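Local structure of rhamnosidase B (Bacillus sp., 2OKX) at residues F398-V402 and Q477-G481; A685-Q689 and D750-A754; G923-L927 and P942-E948. The protein hydrolyses terminal alpha-L-rhamnosyl residues as a glycoside hydrolase of family 78, probably with inversion of the anomeric configuration. All blocks are in the same frame, centred on the assembly; numbering follows the deposited sequence.

The three contacts follow one another along the chain, each closing before the next opens. Contact 1 sets the short helix 397-402 against the loop between strands 475-477 and 485-489, its centre about 17 Å from that of the chain. Contact 2 lies in the helical catalytic domain, where a loop after helix 647-665 meets the end of strand 747-752; its centre is about 34 Å from that of contact 1. Contact 3 pairs strands 924-932 and 946-954 in the C-terminal sheet, about 47 Å from contact 2 and about 55 Å from contact 1, centre to centre. With no touch between them, they lie in separate parts of a multidomain enzyme, one beta-rich, one alpha-helical, one a terminal sheet.

Contact 1: F398-V402 and Q477-G481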
ATOM      1  N   PHE A 398      11.105  -9.071 -12.387  1.00 19.69           N
ATOM      2  CA  PHE A 398       9.957  -9.868 -11.962  1.00 20.28           C
ATOM      3  C   PHE A 398       9.760 -11.100 -12.844  1.00 19.66           C
ATOM      4  O   PHE A 398       9.712 -12.229 -12.353  1.00 19.60           O
ATOM      5  CB  PHE A 398       8.684  -9.010 -11.968  1.00 19.33           C
ATOM      6  CG  PHE A 398       7.467  -9.721 -11.435  1.00 19.82           C
ATOM      7  CD1 PHE A 398       7.298  -9.915 -10.064  1.00 20.56           C
ATOM      8  CD2 PHE A 398       6.492 -10.202 -12.304  1.00 19.82           C
ATOM      9  CE1 PHE A 398       6.171 -10.579  -9.567  1.00 19.70           C
ATOM     10  CE2 PHE A 398       5.362 -10.868 -11.820  1.00 21.55           C
ATOM     11  CZ  PHE A 398       5.201 -11.056 -10.446  1.00 20.24           C
ATOM     12  N   GLY A 399       9.647 -10.883 -14.151  1.00 21.07           N
ATOM     13  CA  GLY A 399       9.445 -11.994 -15.063  1.00 17.67           C
ATOM     14  C   GLY A 399      10.565 -13.008 -14.999  1.00 18.97           C
ATOM     15  O   GLY A 399      10.334 -14.209 -15.141  1.00 19.38           O
ATOM     16  N   SER A 400      11.784 -12.519 -14.782  1.00 19.69           N
ATOM     17  CA  SER A 400      12.964 -13.371 -14.695  1.00 20.30           C
ATOM     18  C   SER A 400      12.971 -14.205 -13.413  1.00 22.29           C
ATOM     19  O   SER A 400      13.708 -15.188 -13.308  1.00 22.62           O
ATOM     20  CB  SER A 400      14.235 -12.515 -14.758  1.00 22.23           C
ATOM     21  OG  SER A 400      14.325 -11.809 -15.987  1.00 22.69           O
ATOM     22  N   ASN A 401      12.158 -13.809 -12.435  1.00 20.61           N
ATOM     23  CA  ASN A 401      12.066 -14.549 -11.179  1.00 19.47           C
ATOM     24  C   ASN A 401      10.873 -15.496 -11.170  1.00 19.05           C
ATOM     25  O   ASN A 401      10.951 -16.599 -10.625  1.00 19.54           O
ATOM     26  CB  ASN A 401      11.979 -13.582  -9.991  1.00 19.13           C
ATOM     27  CG  ASN A 401      13.331 -13.311  -9.372  1.00 18.04           C
ATOM     28  OD1 ASN A 401      13.886 -14.162  -8.674  1.00 19.66           O
ATOM     29  ND2 ASN A 401      13.881 -12.131  -9.635  1.00 18.97           N
ATOM     30  N   VAL A 402       9.767 -15.068 -11.775  1.00 17.91           N
ATOM     31  CA  VAL A 402       8.573 -15.899 -11.840  1.00 18.23           C
ATOM     32  C   VAL A 402       8.835 -17.105 -12.732  1.00 19.18           C
ATOM     33  O   VAL A 402       8.415 -18.217 -12.424  1.00 18.90           O
ATOM     34  CB  VAL A 402       7.372 -15.106 -12.388  1.00 18.28           C
ATOM     35  CG1 VAL A 402       6.186 -16.038 -12.626  1.00 17.21           C
ATOM     36  CG2 VAL A 402       6.997 -14.019 -11.396  1.00 19.18           C
ATOM     37  N   GLN A 477       5.278 -17.368  -3.046  1.00 19.22           N
ATOM     38  CA  GLN A 477       4.082 -16.630  -3.437  1.00 17.23           C
ATOM     39  C   GLN A 477       4.574 -15.367  -4.128  1.00 17.88           C
ATOM     40  O   GLN A 477       4.990 -14.411  -3.470  1.00 16.42           O
ATOM     41  CB  GLN A 477       3.215 -16.248  -2.226  1.00 17.31           C
ATOM     42  CG  GLN A 477       1.900 -15.600  -2.639  1.00 19.35           C
ATOM     43  CD  GLN A 477       1.004 -15.231  -1.467  1.00 19.72           C
ATOM     44  OE1 GLN A 477       1.023 -15.881  -0.422  1.00 19.99           O
ATOM     45  NE2 GLN A 477       0.192 -14.195  -1.654  1.00 19.17           N
ATOM     46  N   HIS A 478       4.551 -15.365  -5.457  1.00 17.56           N
ATOM     47  CA  HIS A 478       5.007 -14.194  -6.193  1.00 17.90           C
ATOM     48  C   HIS A 478       4.028 -13.044  -6.058  1.00 18.05           C
ATOM     49  O   HIS A 478       2.823 -13.256  -5.938  1.00 19.16           O
ATOM     50  CB  HIS A 478       5.238 -14.547  -7.665  1.00 15.55           C
ATOM     51  CG  HIS A 478       6.442 -15.407  -7.876  1.00 17.12           C
ATOM     52  ND1 HIS A 478       6.358 -16.738  -8.219  1.00 20.58           N
ATOM     53  CD2 HIS A 478       7.759 -15.139  -7.727  1.00 14.66           C
ATOM     54  CE1 HIS A 478       7.574 -17.254  -8.271  1.00 17.79           C
ATOM     55  NE2 HIS A 478       8.440 -16.304  -7.975  1.00 18.04           N
ATOM     56  N   THR A 479       4.558 -11.824  -6.069  1.00 17.53           N
ATOM     57  CA  THR A 479       3.734 -10.639  -5.925  1.00 16.71           C
ATOM     58  C   THR A 479       3.088 -10.215  -7.246  1.00 18.11           C
ATOM     59  O   THR A 479       3.318  -9.109  -7.732  1.00 17.93           O
ATOM     60  CB  THR A 479       4.566  -9.465  -5.342  1.00 17.85           C
ATOM     61  OG1 THR A 479       5.664  -9.167  -6.210  1.00 15.64           O
ATOM     62  CG2 THR A 479       5.129  -9.842  -3.975  1.00 17.18           C
ATOM     63  N   TYR A 480       2.277 -11.103  -7.823  1.00 19.53           N
ATOM     64  CA  TYR A 480       1.590 -10.807  -9.083  1.00 19.41           C
ATOM     65  C   TYR A 480       0.887  -9.467  -8.924  1.00 20.22           C
ATOM     66  O   TYR A 480       0.154  -9.260  -7.955  1.00 19.60           O
ATOM     67  CB  TYR A 480       0.550 -11.885  -9.403  1.00 19.99           C
ATOM     68  CG  TYR A 480       1.105 -13.288  -9.449  1.00 18.72           C
ATOM     69  CD1 TYR A 480       1.986 -13.684 -10.458  1.00 17.37           C
ATOM     70  CD2 TYR A 480       0.766 -14.216  -8.469  1.00 18.23           C
ATOM     71  CE1 TYR A 480       2.515 -14.973 -10.487  1.00 16.46           C
ATOM     72  CE2 TYR A 480       1.287 -15.501  -8.485  1.00 18.19           C
ATOM     73  CZ  TYR A 480       2.161 -15.876  -9.494  1.00 17.85           C
ATOM     74  OH  TYR A 480       2.677 -17.152  -9.494  1.00 17.48           O
ATOM     75  N   GLY A 481       1.114  -8.562  -9.874  1.00 18.10           N
ATOM     76  CA  GLY A 481       0.505  -7.245  -9.808  1.00 19.05           C
ATOM     77  C   GLY A 481       1.436  -6.231  -9.167  1.00 19.56           C
ATOM     78  O   GLY A 481       1.109  -5.042  -9.061  1.00 20.04           O
TER
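The loop after strand 475-477, which belongs to the concanavalin-like domain of the rhamnosidase, packs against the short helix 397-402, and the contact is apolar at its centre. V402 sends CG2 over one face of the H478 imidazole, a CH-pi contact with the methyl 4.0 Å from the ring centroid and 20° off the ring normal. H478 CG lies anti to its carbonyl carbon (chi1 -71°), which lays the ring alongside the last turn of the helix; the carbonyl O of N401 approaches it obliquely, 3.7 Å from H478 NE2. The same V402 methyl also touches the rim of the F398 ring in its own helix. An alanine in place of H478 would probably leave V402 CG2 without the flat surface it packs on and open a gap between loop and helix. F398 swings CG anti to its own N (chi1 -175°) and its ring reaches the loop where T479 centres an inverse gamma turn. There F398 CE1 comes 3.7 Å from T479 OG1, a hydroxyl hydrogen-bonded to L482 O. Farther along the loop, Y480 OH is hydrogen-bonded to E287 OE1. V402 CG1 meets the edge of this phenol, 4.4 Å from Y480 CE1, while F398 CZ lies 4.2 Å from Y480 CD1.

Contact 2: A685-Q689 and D750-A754; sequences APIDQ and DCIHA
D688 is gripped by the D750-H753 segment at both its backbone and its side chain. The tight part is at D750: the amide N of D688 donates to D750 OD2 over 2.8 Å, nearly straight at 162°, arriving on the anti side of that oxygen and tilted out of the carboxylate plane. The I687 methyl CG2 packs beside the same oxygen, 3.3 Å from D750 OD2, and D688 CB lies 3.7 Å from D750 CB. S763 and T766 hydrogen-bond to the other oxygen, D750 OD1, so the carboxylate is held at both oxygens. The carbonyl O of D688 is buried here too, with C751 SG 3.1 Å from D688 O. The bond is poorer at H753. D688, partly exposed, extends its CG anti to the backbone N, carrying the carboxylate toward the imidazole, but the bond from H753 NE2 to D688 OD2, though 2.8 Å long, is weak at 124°, and the two planes are 49° apart. S759 also hydrogen-bonds to D688 OD2, and E692 takes the ND1 side of H753, which probably sets the rotation of the ring. Beyond, the segments diverge toward exposed P686 at one end and exposed A754 at the other. The arrangement joins a loop that makes an inverse gamma turn at D688 to the end of strand 747-752, part of a small antiparallel sheet in the six-hairpin glycosidase domain, the alpha-barrel catalytic fold of family 78.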
ATOM      1  N   ALA A 685     -15.944 -11.560   1.007  1.00 28.10           N
ATOM      2  CA  ALA A 685     -16.665 -12.816   1.165  1.00 28.77           C
ATOM      3  C   ALA A 685     -17.884 -12.797   0.247  1.00 29.25           C
ATOM      4  O   ALA A 685     -18.294 -11.734  -0.216  1.00 26.47           O
ATOM      5  CB  ALA A 685     -17.099 -12.986   2.614  1.00 27.46           C
ATOM      6  N   PRO A 686     -18.477 -13.974  -0.018  1.00 31.64           N
ATOM      7  CA  PRO A 686     -19.654 -14.153  -0.879  1.00 33.26           C
ATOM      8  C   PRO A 686     -20.919 -13.422  -0.426  1.00 34.23           C
ATOM      9  O   PRO A 686     -22.024 -13.934  -0.598  1.00 34.33           O
ATOM     10  CB  PRO A 686     -19.854 -15.668  -0.883  1.00 34.48           C
ATOM     11  CG  PRO A 686     -18.482 -16.197  -0.655  1.00 34.52           C
ATOM     12  CD  PRO A 686     -17.965 -15.282   0.422  1.00 32.98           C
ATOM     13  N   ILE A 687     -20.755 -12.241   0.160  1.00 34.80           N
ATOM     14  CA  ILE A 687     -21.893 -11.444   0.608  1.00 35.60           C
ATOM     15  C   ILE A 687     -22.627 -10.945  -0.633  1.00 36.64           C
ATOM     16  O   ILE A 687     -21.993 -10.569  -1.619  1.00 35.94           O
ATOM     17  CB  ILE A 687     -21.437 -10.203   1.417  1.00 35.65           C
ATOM     18  CG1 ILE A 687     -20.838 -10.634   2.754  1.00 35.37           C
ATOM     19  CG2 ILE A 687     -22.610  -9.252   1.631  1.00 35.64           C
ATOM     20  CD1 ILE A 687     -20.263  -9.484   3.553  1.00 34.98           C
ATOM     21  N   ASP A 688     -23.956 -10.944  -0.594  1.00 36.35           N
ATOM     22  CA  ASP A 688     -24.714 -10.458  -1.739  1.00 37.94           C
ATOM     23  C   ASP A 688     -24.740  -8.939  -1.617  1.00 37.88           C
ATOM     24  O   ASP A 688     -25.705  -8.344  -1.133  1.00 37.94           O
ATOM     25  CB  ASP A 688     -26.131 -11.045  -1.737  1.00 38.66           C
ATOM     26  CG  ASP A 688     -26.821 -10.905  -3.086  1.00 41.29           C
ATOM     27  OD1 ASP A 688     -26.117 -10.748  -4.106  1.00 39.77           O
ATOM     28  OD2 ASP A 688     -28.069 -10.968  -3.127  1.00 42.00           O
ATOM     29  N   GLN A 689     -23.646  -8.320  -2.048  1.00 36.88           N
ATOM     30  CA  GLN A 689     -23.487  -6.875  -1.984  1.00 36.14           C
ATOM     31  C   GLN A 689     -23.230  -6.335  -3.389  1.00 37.95           C
ATOM     32  O   GLN A 689     -22.138  -5.856  -3.698  1.00 37.48           O
ATOM     33  CB  GLN A 689     -22.321  -6.535  -1.042  1.00 34.03           C
ATOM     34  CG  GLN A 689     -20.990  -7.164  -1.446  1.00 30.90           C
ATOM     35  CD  GLN A 689     -19.947  -7.141  -0.336  1.00 31.94           C
ATOM     36  OE1 GLN A 689     -19.899  -6.213   0.474  1.00 31.02           O
ATOM     37  NE2 GLN A 689     -19.094  -8.162  -0.305  1.00 31.79           N
ATOM     38  N   ASP A 750     -29.114  -9.821   2.937  1.00 34.42           N
ATOM     39  CA  ASP A 750     -27.951  -9.080   2.469  1.00 33.45           C
ATOM     40  C   ASP A 750     -28.304  -7.845   1.656  1.00 33.96           C
ATOM     41  O   ASP A 750     -27.653  -6.807   1.791  1.00 32.32           O
ATOM     42  CB  ASP A 750     -27.031  -9.985   1.648  1.00 33.61           C
ATOM     43  CG  ASP A 750     -25.961 -10.644   2.493  1.00 34.23           C
ATOM     44  OD1 ASP A 750     -25.955 -10.431   3.726  1.00 32.75           O
ATOM     45  OD2 ASP A 750     -25.122 -11.375   1.924  1.00 36.42           O
ATOM     46  N   CYS A 751     -29.332  -7.945   0.817  1.00 33.95           N
ATOM     47  CA  CYS A 751     -29.708  -6.802  -0.005  1.00 35.79           C
ATOM     48  C   CYS A 751     -31.006  -6.977  -0.779  1.00 36.29           C
ATOM     49  O   CYS A 751     -31.685  -8.003  -0.692  1.00 36.40           O
ATOM     50  CB  CYS A 751     -28.603  -6.516  -1.021  1.00 35.35           C
ATOM     51  SG  CYS A 751     -28.532  -7.757  -2.350  1.00 37.48           S
ATOM     52  N   ILE A 752     -31.325  -5.934  -1.536  1.00 37.62           N
ATOM     53  CA  ILE A 752     -32.481  -5.890  -2.418  1.00 39.49           C
ATOM     54  C   ILE A 752     -31.869  -5.437  -3.738  1.00 39.80           C
ATOM     55  O   ILE A 752     -31.357  -4.320  -3.845  1.00 39.52           O
ATOM     56  CB  ILE A 752     -33.535  -4.852  -1.973  1.00 38.72           C
ATOM     57  CG1 ILE A 752     -34.206  -5.305  -0.676  1.00 39.21           C
ATOM     58  CG2 ILE A 752     -34.584  -4.677  -3.070  1.00 39.73           C
ATOM     59  CD1 ILE A 752     -35.295  -4.364  -0.189  1.00 38.74           C
ATOM     60  N   HIS A 753     -31.903  -6.316  -4.730  1.00 40.94           N
ATOM     61  CA  HIS A 753     -31.333  -6.021  -6.035  1.00 42.63           C
ATOM     62  C   HIS A 753     -32.038  -4.886  -6.768  1.00 43.62           C
ATOM     63  O   HIS A 753     -33.113  -4.442  -6.367  1.00 44.21           O
ATOM     64  CB  HIS A 753     -31.336  -7.292  -6.880  1.00 41.94           C
ATOM     65  CG  HIS A 753     -30.422  -8.355  -6.353  1.00 43.34           C
ATOM     66  ND1 HIS A 753     -29.064  -8.352  -6.587  1.00 42.39           N
ATOM     67  CD2 HIS A 753     -30.666  -9.429  -5.565  1.00 42.57           C
ATOM     68  CE1 HIS A 753     -28.510  -9.378  -5.967  1.00 42.68           C
ATOM     69  NE2 HIS A 753     -29.460 -10.047  -5.338  1.00 43.20           N
ATOM     70  N   ALA A 754     -31.412  -4.418  -7.842  1.00 44.58           N
ATOM     71  CA  ALA A 754     -31.950  -3.328  -8.641  1.00 45.97           C
ATOM     72  C   ALA A 754     -33.358  -3.617  -9.157  1.00 46.68           C
ATOM     73  O   ALA A 754     -34.206  -2.728  -9.180  1.00 47.60           O
ATOM     74  CB  ALA A 754     -31.014  -3.034  -9.809  1.00 45.98           C
TER

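Contact 3: G923-L927 and P942-E948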
ATOM      1  N   GLY A 923     -10.914 -17.854  42.438  1.00 24.68           N
ATOM      2  CA  GLY A 923     -11.815 -16.714  42.504  1.00 22.87           C
ATOM      3  C   GLY A 923     -11.247 -15.463  43.140  1.00 21.52           C
ATOM      4  O   GLY A 923     -11.996 -14.542  43.478  1.00 23.12           O
ATOM      5  N   LYS A 924      -9.931 -15.405  43.292  1.00 20.11           N
ATOM      6  CA  LYS A 924      -9.305 -14.245  43.912  1.00 20.38           C
ATOM      7  C   LYS A 924      -8.150 -13.678  43.095  1.00 19.36           C
ATOM      8  O   LYS A 924      -7.173 -14.369  42.813  1.00 19.46           O
ATOM      9  CB  LYS A 924      -8.824 -14.614  45.316  1.00 21.59           C
ATOM     10  CG  LYS A 924      -8.259 -13.448  46.112  1.00 22.98           C
ATOM     11  CD  LYS A 924      -7.909 -13.890  47.527  1.00 26.01           C
ATOM     12  CE  LYS A 924      -7.308 -12.747  48.331  1.00 29.25           C
ATOM     13  NZ  LYS A 924      -7.052 -13.138  49.745  1.00 34.61           N
ATOM     14  N   LEU A 925      -8.271 -12.406  42.732  1.00 19.87           N
ATOM     15  CA  LEU A 925      -7.255 -11.721  41.941  1.00 20.83           C
ATOM     16  C   LEU A 925      -6.416 -10.740  42.737  1.00 21.93           C
ATOM     17  O   LEU A 925      -6.829 -10.246  43.786  1.00 23.13           O
ATOM     18  CB  LEU A 925      -7.903 -10.910  40.813  1.00 20.54           C
ATOM     19  CG  LEU A 925      -8.359 -11.475  39.473  1.00 23.86           C
ATOM     20  CD1 LEU A 925      -9.059 -10.361  38.698  1.00 24.25           C
ATOM     21  CD2 LEU A 925      -7.170 -12.000  38.683  1.00 19.53           C
ATOM     22  N   LYS A 926      -5.233 -10.463  42.207  1.00 20.00           N
ATOM     23  CA  LYS A 926      -4.334  -9.467  42.759  1.00 19.84           C
ATOM     24  C   LYS A 926      -4.259  -8.539  41.541  1.00 19.85           C
ATOM     25  O   LYS A 926      -3.993  -9.004  40.428  1.00 17.02           O
ATOM     26  CB  LYS A 926      -2.958 -10.055  43.048  1.00 24.22           C
ATOM     27  CG  LYS A 926      -2.067  -9.129  43.846  1.00 30.86           C
ATOM     28  CD  LYS A 926      -0.601  -9.302  43.479  1.00 35.31           C
ATOM     29  CE  LYS A 926      -0.141 -10.746  43.593  1.00 36.77           C
ATOM     30  NZ  LYS A 926       1.288 -10.888  43.189  1.00 38.21           N
ATOM     31  N   LEU A 927      -4.509  -7.250  41.737  1.00 17.27           N
ATOM     32  CA  LEU A 927      -4.504  -6.295  40.633  1.00 15.32           C
ATOM     33  C   LEU A 927      -3.757  -5.015  40.986  1.00 18.08           C
ATOM     34  O   LEU A 927      -3.961  -4.453  42.058  1.00 16.31           O
ATOM     35  CB  LEU A 927      -5.953  -5.953  40.251  1.00 16.86           C
ATOM     36  CG  LEU A 927      -6.233  -4.755  39.334  1.00 17.21           C
ATOM     37  CD1 LEU A 927      -5.734  -5.061  37.934  1.00 19.07           C
ATOM     38  CD2 LEU A 927      -7.734  -4.462  39.301  1.00 17.97           C
ATOM     39  N   PRO A 942     -14.053  -8.614  37.813  1.00 19.19           N
ATOM     40  CA  PRO A 942     -15.007  -9.425  37.048  1.00 20.84           C
ATOM     41  C   PRO A 942     -16.005 -10.192  37.918  1.00 20.16           C
ATOM     42  O   PRO A 942     -15.767 -10.423  39.104  1.00 18.21           O
ATOM     43  CB  PRO A 942     -14.099 -10.338  36.222  1.00 18.77           C
ATOM     44  CG  PRO A 942     -12.882 -10.472  37.071  1.00 19.31           C
ATOM     45  CD  PRO A 942     -12.672  -9.066  37.580  1.00 20.04           C
ATOM     46  N   GLU A 943     -17.121 -10.577  37.307  1.00 22.00           N
ATOM     47  CA  GLU A 943     -18.199 -11.283  37.996  1.00 23.43           C
ATOM     48  C   GLU A 943     -17.759 -12.353  38.983  1.00 22.72           C
ATOM     49  O   GLU A 943     -17.020 -13.276  38.632  1.00 21.16           O
ATOM     50  CB  GLU A 943     -19.164 -11.896  36.970  1.00 27.00           C
ATOM     51  CG  GLU A 943     -20.306 -12.711  37.577  1.00 29.27           C
ATOM     52  CD  GLU A 943     -21.351 -13.120  36.546  1.00 35.78           C
ATOM     53  OE1 GLU A 943     -20.975 -13.351  35.376  1.00 37.61           O
ATOM     54  OE2 GLU A 943     -22.547 -13.222  36.904  1.00 37.02           O
ATOM     55  N   GLY A 944     -18.220 -12.205  40.226  1.00 22.15           N
ATOM     56  CA  GLY A 944     -17.916 -13.159  41.282  1.00 21.51           C
ATOM     57  C   GLY A 944     -16.478 -13.263  41.753  1.00 22.49           C
ATOM     58  O   GLY A 944     -16.146 -14.151  42.536  1.00 23.99           O
ATOM     59  N   ILE A 945     -15.620 -12.360  41.295  1.00 19.72           N
ATOM     60  CA  ILE A 945     -14.218 -12.394  41.679  1.00 18.54           C
ATOM     61  C   ILE A 945     -13.904 -11.363  42.760  1.00 20.12           C
ATOM     62  O   ILE A 945     -14.349 -10.218  42.686  1.00 20.61           O
ATOM     63  CB  ILE A 945     -13.312 -12.130  40.436  1.00 19.52           C
ATOM     64  CG1 ILE A 945     -13.596 -13.183  39.358  1.00 20.33           C
ATOM     65  CG2 ILE A 945     -11.847 -12.167  40.822  1.00 18.39           C
ATOM     66  CD1 ILE A 945     -13.291 -14.597  39.796  1.00 21.90           C
ATOM     67  N   GLU A 946     -13.143 -11.776  43.766  1.00 18.52           N
ATOM     68  CA  GLU A 946     -12.757 -10.874  44.843  1.00 21.75           C
ATOM     69  C   GLU A 946     -11.264 -10.645  44.678  1.00 21.19           C
ATOM     70  O   GLU A 946     -10.653 -11.212  43.773  1.00 21.87           O
ATOM     71  CB  GLU A 946     -13.070 -11.508  46.208  1.00 22.36           C
ATOM     72  CG  GLU A 946     -12.229 -12.721  46.568  1.00 22.37           C
ATOM     73  CD  GLU A 946     -12.874 -13.567  47.655  1.00 26.67           C
ATOM     74  OE1 GLU A 946     -13.643 -13.010  48.465  1.00 26.22           O
ATOM     75  OE2 GLU A 946     -12.607 -14.786  47.707  1.00 25.48           O
ATOM     76  N   GLY A 947     -10.663  -9.816  45.521  1.00 20.87           N
ATOM     77  CA  GLY A 947      -9.238  -9.602  45.372  1.00 19.40           C
ATOM     78  C   GLY A 947      -8.649  -8.370  46.022  1.00 20.64           C
ATOM     79  O   GLY A 947      -9.334  -7.625  46.724  1.00 19.00           O
ATOM     80  N   GLU A 948      -7.362  -8.164  45.767  1.00 18.66           N
ATOM     81  CA  GLU A 948      -6.618  -7.046  46.317  1.00 19.88           C
ATOM     82  C   GLU A 948      -6.188  -6.107  45.194  1.00 20.47           C
ATOM     83  O   GLU A 948      -5.484  -6.515  44.272  1.00 19.90           O
ATOM     84  CB  GLU A 948      -5.386  -7.577  47.044  1.00 21.05           C
ATOM     85  CG  GLU A 948      -4.598  -6.518  47.771  1.00 28.51           C
ATOM     86  CD  GLU A 948      -5.274  -6.055  49.049  1.00 30.86           C
ATOM     87  OE1 GLU A 948      -4.829  -5.032  49.605  1.00 34.69           O
ATOM     88  OE2 GLU A 948      -6.238  -6.712  49.501  1.00 28.27           O
TER
HETATM   89  O   HOH W   1     -14.524 -14.612  44.710  1.00 25.98           O
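Four backbone hydrogen bonds join G923-L927 to E946-E948. E946 N donates to G923 O (3.0 Å) and L925 N to E946 O (2.9 Å), the latter in the carbonyl plane; E948 N then meets L925 O, and L927 N closes the ladder on E948 O at 2.8 Å. A water lies 2.8 Å from both G923 O and G944 O, between the residue before strand 924-932 and the turn. The alternation is that of a parallel beta pair, K924 with E946, L925 with G947 and K926 with E948, and it places strand 946-954 at the edge of the C-terminal five-stranded mixed sheet. G947 lies against L925 O, its CA 3.0 Å away, where a side chain would collide with that oxygen. On the face carrying L925, its CG packs 3.8 Å from I945 CG2, and L925 CD1 meets P942 CD tip to tip at 4.0 Å. P942 opens the type II turn to I945, whose N hydrogen-bonds to P942 O. The exposed face bears K924, E946, K926 and E948. K924 CG is anti to its backbone N (chi1 -175°) and the chain runs on extended, leaving NZ short of contact with the E946 carboxylate, while its CG passes close to G947 CA.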